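Local coordinates for sporozoite microneme protein essential for cell traversal (Plasmodium berghei, PDB 4U5A), which is essential for host cell traversal by Plasmodium sporozoites and folds as a bundle of long helices, though its molecular action is not established, at residues A[75-78]-A[79-82]; A[178-181]-A[182-186]. All blocks are in the same frame, centred on the assembly; numbering follows the deposited sequence.

Contact 1 of 2, residues A[75-78]-A[79-82]; sequences FIEN and NKTH
Phe75 and Asn79, four residues apart near the end of helix 59-84, run side by side and point the same way. The ring and the amide lie almost parallel, their planes 15° apart. Asn79 places CB over one face of the ring, while its ND2 stands 4.1 Å from CZ of Phe75. Both side chains have CG anti to the backbone N (chi1 174° in Phe75, -170° in Asn79), and this shared torsion makes them run alongside each other. The pair faces helix 88-126, where both residues touch Gln94 and Asn79 ND2 makes a weak hydrogen bond to Tyr90 OH. Ile76 packs on Phe14 and Leu17 of helix 10-39, and its O accepts from Asn79 N at 3.1 Å. That bond joins residues only three apart, and the N-H comes from well above the carbonyl plane. Helical bonding slackens over residues 79-82, a few residues before this helix of the four-helix bundle ends: Thr81 N and His82 N miss the regular bonds of an alpha-helix, though His82 N keeps a weak bond to Asn79 O. Glu77 O receives a weak bond from Lys80 N at 3.3 Å, again across three residues. The carboxylate of Glu77, carried on a chain bent at its second torsion, curls round to meet the fully extended Lys80. Lys80 NZ forms a salt bridge with Glu77 OE1 at 3.2 Å, approaching from above the carboxylate plane, and a weaker bond to OE2. Asp15 on helix 10-39 is the stronger partner of the same ammonium group, which therefore bridges two helices.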
loop_
_atom_site.group_PDB
_atom_site.type_symbol
_atom_site.label_atom_id
_atom_site.label_comp_id
_atom_site.label_asym_id
_atom_site.label_seq_id
_atom_site.Cartn_x
_atom_site.Cartn_y
_atom_site.Cartn_z
ATOM N N PHE A 75 -4.193 -15.301 -11.467
ATOM C CA PHE A 75 -5.186 -16.207 -10.902
ATOM C C PHE A 75 -6.467 -16.231 -11.723
ATOM O O PHE A 75 -7.000 -17.300 -12.025
ATOM C CB PHE A 75 -5.519 -15.820 -9.465
ATOM C CG PHE A 75 -6.641 -16.623 -8.876
ATOM C CD1 PHE A 75 -6.405 -17.881 -8.344
ATOM C CD2 PHE A 75 -7.939 -16.130 -8.876
ATOM C CE1 PHE A 75 -7.438 -18.629 -7.808
ATOM C CE2 PHE A 75 -8.977 -16.871 -8.346
ATOM C CZ PHE A 75 -8.727 -18.123 -7.809
ATOM N N ILE A 76 -6.960 -15.048 -12.071
ATOM C CA ILE A 76 -8.187 -14.910 -12.846
ATOM C C ILE A 76 -8.062 -15.569 -14.225
ATOM O O ILE A 76 -8.992 -16.232 -14.684
ATOM C CB ILE A 76 -8.583 -13.431 -12.986
ATOM C CG1 ILE A 76 -8.968 -12.874 -11.613
ATOM C CG2 ILE A 76 -9.736 -13.266 -13.962
ATOM C CD1 ILE A 76 -9.544 -11.483 -11.653
ATOM N N GLU A 77 -6.921 -15.394 -14.884
ATOM C CA GLU A 77 -6.719 -15.983 -16.204
ATOM C C GLU A 77 -6.785 -17.506 -16.140
ATOM O O GLU A 77 -7.427 -18.146 -16.976
ATOM C CB GLU A 77 -5.375 -15.553 -16.788
ATOM C CG GLU A 77 -5.252 -14.070 -17.045
ATOM C CD GLU A 77 -6.130 -13.605 -18.186
ATOM O OE1 GLU A 77 -6.279 -14.363 -19.169
ATOM O OE2 GLU A 77 -6.659 -12.475 -18.107
ATOM N N ASN A 78 -6.112 -18.079 -15.147
ATOM C CA ASN A 78 -6.049 -19.526 -14.989
ATOM C C ASN A 78 -7.350 -20.103 -14.438
ATOM O O ASN A 78 -7.521 -21.322 -14.382
ATOM C CB ASN A 78 -4.878 -19.908 -14.087
ATOM C CG ASN A 78 -3.527 -19.677 -14.753
ATOM O OD1 ASN A 78 -3.432 -19.543 -15.974
ATOM N ND2 ASN A 78 -2.475 -19.614 -13.942
ATOM N N ASN A 79 -8.268 -19.223 -14.048
ATOM C CA ASN A 79 -9.531 -19.640 -13.449
ATOM C C ASN A 79 -10.674 -19.527 -14.458
ATOM O O ASN A 79 -11.797 -19.962 -14.201
ATOM C CB ASN A 79 -9.818 -18.789 -12.202
ATOM C CG ASN A 79 -10.990 -19.305 -11.386
ATOM O OD1 ASN A 79 -12.087 -18.750 -11.437
ATOM N ND2 ASN A 79 -10.759 -20.364 -10.617
ATOM N N LYS A 80 -10.371 -18.941 -15.612
ATOM C CA LYS A 80 -11.322 -18.841 -16.710
ATOM C C LYS A 80 -11.754 -20.217 -17.203
ATOM O O LYS A 80 -12.886 -20.396 -17.648
ATOM C CB LYS A 80 -10.727 -18.032 -17.862
ATOM C CG LYS A 80 -10.607 -16.540 -17.588
ATOM C CD LYS A 80 -10.034 -15.817 -18.795
ATOM C CE LYS A 80 -9.861 -14.339 -18.521
ATOM N NZ LYS A 80 -9.339 -13.618 -19.713
ATOM N N THR A 81 -10.831 -21.173 -17.141
ATOM C CA THR A 81 -11.067 -22.544 -17.586
ATOM C C THR A 81 -12.198 -23.213 -16.801
ATOM O O THR A 81 -13.064 -23.871 -17.377
ATOM C CB THR A 81 -9.784 -23.397 -17.453
ATOM O OG1 THR A 81 -8.690 -22.732 -18.098
ATOM C CG2 THR A 81 -9.980 -24.773 -18.072
ATOM N N HIS A 82 -12.186 -23.019 -15.486
ATOM C CA HIS A 82 -13.193 -23.592 -14.593
ATOM C C HIS A 82 -14.570 -22.957 -14.791
ATOM O O HIS A 82 -15.589 -23.525 -14.401
ATOM C CB HIS A 82 -12.766 -23.446 -13.131
ATOM C CG HIS A 82 -11.600 -24.305 -12.750
ATOM N ND1 HIS A 82 -10.968 -24.200 -11.526
ATOM C CD2 HIS A 82 -10.957 -25.292 -13.416
ATOM C CE1 HIS A 82 -9.986 -25.079 -11.462
ATOM N NE2 HIS A 82 -9.956 -25.756 -12.598
#

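Contact 2 of 2, residues A[178-181]-A[182-186]; sequences YDDF and IKNLT
Ile182 lays CG1 over one face of the Tyr178 ring, a CH-pi contact with CG1 3.9 Å from the ring centroid and displaced toward the rim. The nearest ring atom, Tyr178 CZ, is 3.7 Å from Ile182 CG1, and Ile182 CD1 lies beyond the rim, near CE1, CZ and the hydroxyl. One turn along, Leu185 meets Phe181 in the same manner: its CD1 stands over a ring face, 4.2 Å from the centroid of Phe181. Both aromatic side chains set CG anti to the backbone N (chi1 172° in Tyr178, -172° in Phe181), whereas Ile182 CG1 and Leu185 CG stand beside theirs; each aliphatic branch thereby crosses the ring that precedes it by four residues. On a third flank of the helix Asn184 crosses Asp180, amide and carboxylate almost perpendicular, with Asp180 OD2 3.3 Å from Asn184 ND2. Beneath these pairs runs regular alpha-helical bonding. Ile182 N donates to Tyr178 O at 3.0 Å with an almost straight N-H...O angle of 172°, and Leu185 N donates to Phe181 O at 3.1 Å. Further on, Ile182 O accepts from both Thr186 N and Thr186 OG1, which arrive from opposite faces of its plane; the hydroxyl bond is 2.8 Å long, and Lys64 NZ is a weak second partner of OG1. Neighbouring helices position the two rings. Tyr178 stacks on Tyr57 and hydrogen-bonds through OH to Tyr57 O, while Phe181 packs on Leu112 and Asn116 of helix 88-126. Leu185 touches Pro61 and Leu112. With apolar faces turned to neighbouring helices, and Asp179 and Lys183 exposed, this amphipathic part of helix 167-197 probably holds the bundle mainly by nonpolar packing, with polar ties from the Tyr178 hydroxyl and, weakly, from Thr186.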
loop_
_atom_site.group_PDB
_atom_site.type_symbol
_atom_site.label_atom_id
_atom_site.label_comp_id
_atom_site.label_asym_id
_atom_site.label_seq_id
_atom_site.Cartn_x
_atom_site.Cartn_y
_atom_site.Cartn_z
ATOM N N TYR A 178 10.789 1.597 7.746
ATOM C CA TYR A 178 10.763 1.104 6.373
ATOM C C TYR A 178 10.747 -0.427 6.313
ATOM O O TYR A 178 10.026 -1.009 5.501
ATOM C CB TYR A 178 11.952 1.675 5.590
ATOM C CG TYR A 178 12.142 1.083 4.216
ATOM C CD1 TYR A 178 11.361 1.501 3.143
ATOM C CD2 TYR A 178 13.128 0.134 3.980
ATOM C CE1 TYR A 178 11.535 0.964 1.883
ATOM C CE2 TYR A 178 13.314 -0.405 2.725
ATOM C CZ TYR A 178 12.515 0.012 1.681
ATOM O OH TYR A 178 12.704 -0.526 0.429
ATOM N N ASP A 179 11.542 -1.077 7.158
ATOM C CA ASP A 179 11.579 -2.537 7.184
ATOM C C ASP A 179 10.229 -3.121 7.595
ATOM O O ASP A 179 9.809 -4.160 7.085
ATOM C CB ASP A 179 12.667 -3.030 8.137
ATOM C CG ASP A 179 14.055 -2.949 7.534
ATOM O OD1 ASP A 179 14.190 -2.427 6.409
ATOM O OD2 ASP A 179 15.013 -3.396 8.198
ATOM N N ASP A 180 9.546 -2.437 8.507
ATOM C CA ASP A 180 8.230 -2.871 8.956
ATOM C C ASP A 180 7.182 -2.684 7.862
ATOM O O ASP A 180 6.255 -3.486 7.733
ATOM C CB ASP A 180 7.825 -2.106 10.220
ATOM C CG ASP A 180 6.326 -1.907 10.329
ATOM O OD1 ASP A 180 5.842 -0.828 9.921
ATOM O OD2 ASP A 180 5.631 -2.826 10.815
ATOM N N PHE A 181 7.358 -1.643 7.053
ATOM C CA PHE A 181 6.450 -1.361 5.945
ATOM C C PHE A 181 6.535 -2.471 4.910
ATOM O O PHE A 181 5.521 -3.048 4.519
ATOM C CB PHE A 181 6.791 -0.018 5.296
ATOM C CG PHE A 181 5.787 0.442 4.278
ATOM C CD1 PHE A 181 4.471 0.008 4.327
ATOM C CD2 PHE A 181 6.168 1.293 3.253
ATOM C CE1 PHE A 181 3.548 0.432 3.385
ATOM C CE2 PHE A 181 5.252 1.720 2.305
ATOM C CZ PHE A 181 3.942 1.288 2.371
ATOM N N ILE A 182 7.759 -2.773 4.486
ATOM C CA ILE A 182 7.998 -3.811 3.496
ATOM C C ILE A 182 7.596 -5.183 4.028
ATOM O O ILE A 182 7.112 -6.029 3.277
ATOM C CB ILE A 182 9.483 -3.839 3.071
ATOM C CG1 ILE A 182 9.932 -2.446 2.623
ATOM C CG2 ILE A 182 9.706 -4.834 1.944
ATOM C CD1 ILE A 182 9.116 -1.879 1.468
ATOM N N LYS A 183 7.764 -5.388 5.330
ATOM C CA LYS A 183 7.382 -6.648 5.954
ATOM C C LYS A 183 5.862 -6.824 5.875
ATOM O O LYS A 183 5.370 -7.914 5.581
ATOM C CB LYS A 183 7.879 -6.707 7.401
ATOM C CG LYS A 183 7.728 -8.072 8.062
ATOM C CD LYS A 183 7.199 -7.988 9.481
ATOM C CE LYS A 183 6.963 -9.385 10.040
ATOM N NZ LYS A 183 6.492 -9.368 11.451
ATOM N N ASN A 184 5.125 -5.744 6.129
ATOM C CA ASN A 184 3.665 -5.775 6.050
ATOM C C ASN A 184 3.176 -6.039 4.629
ATOM O O ASN A 184 2.174 -6.724 4.429
ATOM C CB ASN A 184 3.063 -4.461 6.565
ATOM C CG ASN A 184 3.004 -4.398 8.079
ATOM O OD1 ASN A 184 2.779 -5.407 8.746
ATOM N ND2 ASN A 184 3.209 -3.208 8.629
ATOM N N LEU A 185 3.890 -5.496 3.646
ATOM C CA LEU A 185 3.559 -5.722 2.242
ATOM C C LEU A 185 3.868 -7.160 1.844
ATOM O O LEU A 185 3.171 -7.751 1.019
ATOM C CB LEU A 185 4.325 -4.743 1.347
ATOM C CG LEU A 185 3.922 -3.268 1.434
ATOM C CD1 LEU A 185 4.856 -2.396 0.611
ATOM C CD2 LEU A 185 2.487 -3.093 0.968
ATOM N N THR A 186 4.908 -7.721 2.449
ATOM C CA THR A 186 5.332 -9.081 2.150
ATOM C C THR A 186 4.352 -10.113 2.699
ATOM O O THR A 186 4.039 -11.103 2.038
ATOM C CB THR A 186 6.736 -9.349 2.725
ATOM O OG1 THR A 186 7.684 -8.502 2.067
ATOM C CG2 THR A 186 7.146 -10.793 2.515
#

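Both contacts lie within single helices of the bundle, 59-84 for contact 1 and 167-197 for contact 2, with centres 30 Å apart and nearest atoms about 16 Å apart. Contact 2 sits about 10 Å from the centre of the chain, contact 1 about 26 Å, near the end of its helix. Each is partly buried, with one side exposed, and each packs against helix 88-126. Contact 1 also meets helix 10-39, whereas contact 2 meets an earlier part of helix 59-84. The chemistry differs accordingly: uninterrupted helical bonding and two CH-pi pairs nearer the middle, a weakened backbone with a salt bridge and Asn79 packed by CB against Phe75 toward the end.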